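Local structure of competence damage-inducible protein A (Klebsiella pneumoniae subsp. pneumoniae MGH 78578, 5V01) at residues 163-166 / 167-171; 79-83 / 84-88. The protein is of unknown function but belongs to the CinA (competence-damaged protein) family, some relatives of which deamidate nicotinamide mononucleotide. All coordinates share one frame; numbering follows the deposited sequence.

Contact 1. Residues 163-166 / 167-171; sequences AALS and EKLAH. With NA (sodium ion), chain E.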
loop_
_atom_site.group_PDB
_atom_site.type_symbol
_atom_site.label_atom_id
_atom_site.label_comp_id
_atom_site.label_asym_id
_atom_site.label_seq_id
_atom_site.Cartn_x
_atom_site.Cartn_y
_atom_site.Cartn_z
ATOM N N ALA A 163 -0.303 8.591 -15.064
ATOM C CA ALA A 163 -0.433 9.311 -16.336
ATOM C C ALA A 163 -0.680 8.312 -17.463
ATOM O O ALA A 163 -1.538 8.532 -18.329
ATOM C CB ALA A 163 0.795 10.149 -16.611
ATOM N N ALA A 164 0.053 7.203 -17.448
ATOM C CA ALA A 164 -0.147 6.174 -18.484
ATOM C C ALA A 164 -1.531 5.529 -18.362
ATOM O O ALA A 164 -2.222 5.263 -19.348
ATOM C CB ALA A 164 0.940 5.127 -18.409
ATOM N N LEU A 165 -1.962 5.276 -17.117
ATOM C CA LEU A 165 -3.304 4.753 -16.895
ATOM C C LEU A 165 -4.368 5.714 -17.447
ATOM O O LEU A 165 -5.320 5.266 -18.081
ATOM C CB LEU A 165 -3.546 4.534 -15.406
ATOM C CG LEU A 165 -4.967 4.061 -15.055
ATOM C CD1 LEU A 165 -5.273 2.708 -15.692
ATOM C CD2 LEU A 165 -5.191 4.027 -13.550
ATOM N N SER A 166 -4.198 7.021 -17.200
ATOM C CA SER A 166 -5.144 8.046 -17.686
ATOM C C SER A 166 -5.304 8.006 -19.209
ATOM O O SER A 166 -6.437 8.069 -19.740
ATOM C CB SER A 166 -4.772 9.462 -17.178
ATOM O OG SER A 166 -3.731 10.121 -17.908
ATOM N N GLU A 167 -4.169 7.847 -19.887
ATOM C CA GLU A 167 -4.132 7.694 -21.333
ATOM C C GLU A 167 -4.835 6.429 -21.786
ATOM O O GLU A 167 -5.664 6.457 -22.696
ATOM C CB GLU A 167 -2.693 7.780 -21.844
ATOM C CG GLU A 167 -2.511 7.946 -23.341
ATOM C CD GLU A 167 -2.739 6.704 -24.158
ATOM O OE1 GLU A 167 -2.739 5.571 -23.631
ATOM O OE2 GLU A 167 -2.934 6.881 -25.373
ATOM N N LYS A 168 -4.525 5.315 -21.120
ATOM C CA LYS A 168 -5.125 4.050 -21.489
ATOM C C LYS A 168 -6.627 4.012 -21.301
ATOM O O LYS A 168 -7.339 3.455 -22.143
ATOM C CB LYS A 168 -4.448 2.877 -20.784
ATOM C CG LYS A 168 -3.010 2.681 -21.244
ATOM C CD LYS A 168 -2.212 1.727 -20.374
ATOM C CE LYS A 168 -0.703 1.879 -20.536
ATOM N NZ LYS A 168 -0.285 1.629 -21.920
ATOM N N LEU A 169 -7.124 4.671 -20.252
ATOM C CA LEU A 169 -8.554 4.718 -19.990
ATOM C C LEU A 169 -9.329 5.416 -21.093
ATOM O O LEU A 169 -10.491 5.118 -21.270
ATOM C CB LEU A 169 -8.847 5.382 -18.641
ATOM C CG LEU A 169 -8.523 4.489 -17.433
ATOM C CD1 LEU A 169 -8.449 5.295 -16.144
ATOM C CD2 LEU A 169 -9.538 3.367 -17.313
ATOM N N ALA A 170 -8.669 6.321 -21.820
ATOM C CA ALA A 170 -9.310 7.038 -22.915
ATOM C C ALA A 170 -9.507 6.166 -24.177
ATOM O O ALA A 170 -10.151 6.615 -25.120
ATOM C CB ALA A 170 -8.515 8.294 -23.235
ATOM N N HIS A 171 -8.981 4.930 -24.165
ATOM C CA HIS A 171 -9.052 4.055 -25.331
ATOM C C HIS A 171 -9.532 2.645 -25.086
ATOM O O HIS A 171 -9.914 1.959 -26.023
ATOM C CB HIS A 171 -7.685 4.031 -26.006
ATOM C CG HIS A 171 -7.249 5.398 -26.408
ATOM N ND1 HIS A 171 -6.525 6.253 -25.614
ATOM C CD2 HIS A 171 -7.594 6.118 -27.500
ATOM C CE1 HIS A 171 -6.398 7.424 -26.231
ATOM N NE2 HIS A 171 -7.036 7.361 -27.376
HETATM NA NA NA E . -8.389 9.160 -19.309
HETATM O O HOH W 1 -8.364 8.929 -16.887
HETATM O O HOH W 2 -9.776 11.523 -18.866
#
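Lys168 lies back along the final turns of helix 150-169, its side chain running over the carbonyl of Ala164, four residues earlier. CB touches the oxygens of both Ala164 and Leu165. With CG beside the backbone N (chi1 -67°), the chain passes beyond the tip of the first oxygen, Lys168 CG lying 3.3 Å from Ala164 O. CD and CE then cross above it at longer range, and Lys168 CE reaches Ala164 CB at 4.2 Å. A bend at chi4 then turns NZ away to its partners on the sheet, a salt bridge with Glu140 and a cation-pi contact with Trp133. On the buried side, Leu165 CG meets Leu169 CD1 at 3.9 Å, continuing the apolar surface that faces Ile107 of the central sheet and Val22 and Leu26 of helix 15-29. Beneath these side chains run i to i+4 backbone bonds, among them Leu169 N to Leu165 O. Ser166 O instead binds a sodium ion at 2.3 Å, which also holds two waters, one of them at a longer distance. The next carbonyl receives two donors from opposite faces of its plane: Ala170 N, and His171 ND1 at 3.0 Å, with Glu167 O near the plane of the imidazole. The carbonyls of this C-terminal turn are thus met by a cation and by a side-chain N-H, which would probably offset the partial negative charge of the helix end.

Contact 2. Residues 79-83 / 84-88; sequences ETLAV and HSAVS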
loop_
_atom_site.group_PDB
_atom_site.type_symbol
_atom_site.label_atom_id
_atom_site.label_comp_id
_atom_site.label_asym_id
_atom_site.label_seq_id
_atom_site.Cartn_x
_atom_site.Cartn_y
_atom_site.Cartn_z
ATOM N N GLU A 79 10.503 -19.707 -10.119
ATOM C CA GLU A 79 11.251 -19.824 -11.351
ATOM C C GLU A 79 11.382 -18.490 -12.094
ATOM O O GLU A 79 12.440 -18.162 -12.627
ATOM C CB GLU A 79 10.558 -20.884 -12.212
ATOM C CG GLU A 79 10.533 -22.263 -11.556
ATOM C CD GLU A 79 9.663 -22.401 -10.295
ATOM O OE1 GLU A 79 8.540 -21.780 -10.179
ATOM O OE2 GLU A 79 10.135 -23.191 -9.415
ATOM N N THR A 80 10.302 -17.720 -12.108
ATOM C CA THR A 80 10.292 -16.400 -12.750
ATOM C C THR A 80 11.273 -15.455 -12.067
ATOM O O THR A 80 12.059 -14.753 -12.714
ATOM C CB THR A 80 8.882 -15.815 -12.765
ATOM O OG1 THR A 80 8.039 -16.686 -13.529
ATOM C CG2 THR A 80 8.879 -14.414 -13.359
ATOM N N LEU A 81 11.221 -15.447 -10.745
ATOM C CA LEU A 81 12.125 -14.608 -9.987
ATOM C C LEU A 81 13.573 -15.062 -10.120
ATOM O O LEU A 81 14.458 -14.222 -10.258
ATOM C CB LEU A 81 11.710 -14.555 -8.529
ATOM C CG LEU A 81 10.384 -13.820 -8.310
ATOM C CD1 LEU A 81 9.741 -14.222 -6.998
ATOM C CD2 LEU A 81 10.538 -12.311 -8.392
ATOM N N ALA A 82 13.809 -16.378 -10.142
ATOM C CA ALA A 82 15.183 -16.887 -10.281
ATOM C C ALA A 82 15.834 -16.492 -11.617
ATOM O O ALA A 82 16.981 -16.033 -11.637
ATOM C CB ALA A 82 15.210 -18.401 -10.111
ATOM N N VAL A 83 15.075 -16.638 -12.712
ATOM C CA VAL A 83 15.578 -16.386 -14.068
ATOM C C VAL A 83 15.624 -14.898 -14.401
ATOM O O VAL A 83 16.627 -14.409 -14.925
ATOM C CB VAL A 83 14.742 -17.159 -15.132
ATOM C CG1 VAL A 83 15.142 -16.777 -16.548
ATOM C CG2 VAL A 83 14.903 -18.675 -14.958
ATOM N N HIS A 84 14.551 -14.183 -14.063
ATOM C CA HIS A 84 14.364 -12.801 -14.543
ATOM C C HIS A 84 14.568 -11.723 -13.480
ATOM O O HIS A 84 14.749 -10.572 -13.847
ATOM C CB HIS A 84 12.975 -12.635 -15.177
ATOM C CG HIS A 84 12.704 -13.575 -16.313
ATOM N ND1 HIS A 84 13.174 -13.351 -17.586
ATOM C CD2 HIS A 84 11.961 -14.706 -16.378
ATOM C CE1 HIS A 84 12.772 -14.331 -18.376
ATOM N NE2 HIS A 84 12.032 -15.164 -17.671
ATOM N N SER A 85 14.546 -12.104 -12.193
ATOM C CA SER A 85 14.557 -11.186 -11.054
ATOM C C SER A 85 13.205 -10.512 -10.887
ATOM O O SER A 85 12.345 -10.565 -11.767
ATOM C CB SER A 85 15.663 -10.123 -11.126
ATOM O OG SER A 85 15.241 -8.965 -11.826
ATOM N N ALA A 86 13.039 -9.870 -9.739
ATOM C CA ALA A 86 11.819 -9.138 -9.468
ATOM C C ALA A 86 11.664 -7.865 -10.310
ATOM O O ALA A 86 10.535 -7.377 -10.472
ATOM C CB ALA A 86 11.734 -8.790 -8.002
ATOM N N VAL A 87 12.770 -7.321 -10.816
ATOM C CA VAL A 87 12.727 -6.122 -11.664
ATOM C C VAL A 87 12.839 -6.604 -13.091
ATOM O O VAL A 87 13.924 -6.708 -13.663
ATOM C CB VAL A 87 13.805 -5.104 -11.264
ATOM C CG1 VAL A 87 13.782 -3.888 -12.190
ATOM C CG2 VAL A 87 13.596 -4.652 -9.833
ATOM N N SER A 88 11.684 -6.944 -13.636
ATOM C CA SER A 88 11.598 -7.566 -14.949
ATOM C C SER A 88 10.183 -7.491 -15.472
ATOM O O SER A 88 9.201 -7.367 -14.717
ATOM C CB SER A 88 12.035 -9.038 -14.881
ATOM O OG SER A 88 11.114 -9.828 -14.117
#
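Val83 and His84 lie side by side at the C-terminal end of helix 78-84, where an ST turn at Ser85 leads the chain toward helix 89-103. Val83 CG1 sits over one face of the His84 ring, 3.7 Å from its centroid and 11° off the ring normal, a CH-pi contact. CG1 is anti to the backbone N of Val83 (chi1 173°), which brings this methyl forward over the imidazole. Leu81 CD2 packs on Ala86 CB at 3.7 Å, in a patch that also includes Asp67 of helix 67-74. Two backbone bonds close the last turn beneath them. His84 N reaches Thr80 O at 2.9 Å, whereas Ser85 N approaches Leu81 O from above the carbonyl plane, with a less straight N-H angle of 134°, where phi turns positive. Farther out, Thr80 OG1 is held by Glu94, and Ser88, the N-cap of helix 89-103, receives Cys91 N on its OG. Ser88 OG also donates to Ser85 O at 2.8 Å, tying the cap to the turn. Ser85 OG serves both ways: it accepts from Val87 N at 3.1 Å and donates to His84 O at 2.6 Å, lying in the carbonyl plane on a lone pair.

Overall arrangement
Both contacts lie at the C-terminal end of a helix, on opposite sides of the chain's centre, with their centres about 28 Å apart and their nearest atoms about 15 Å apart. Contact 1 is largely buried, its leucines facing strand 107-113 and helix 15-29. Contact 2 is only partly buried and joins helix 78-84 to helix 89-103, with helix 67-74 alongside. They share one element: strand 107-113 meets the leucines of contact 1 through isoleucines and, through Ser112 OG, bonds to Ala86 O of contact 2. The chemistry differs accordingly, with a sodium ion and a histidine at the end of helix 150-169, and serine hydroxyls between two consecutive helices in contact 2.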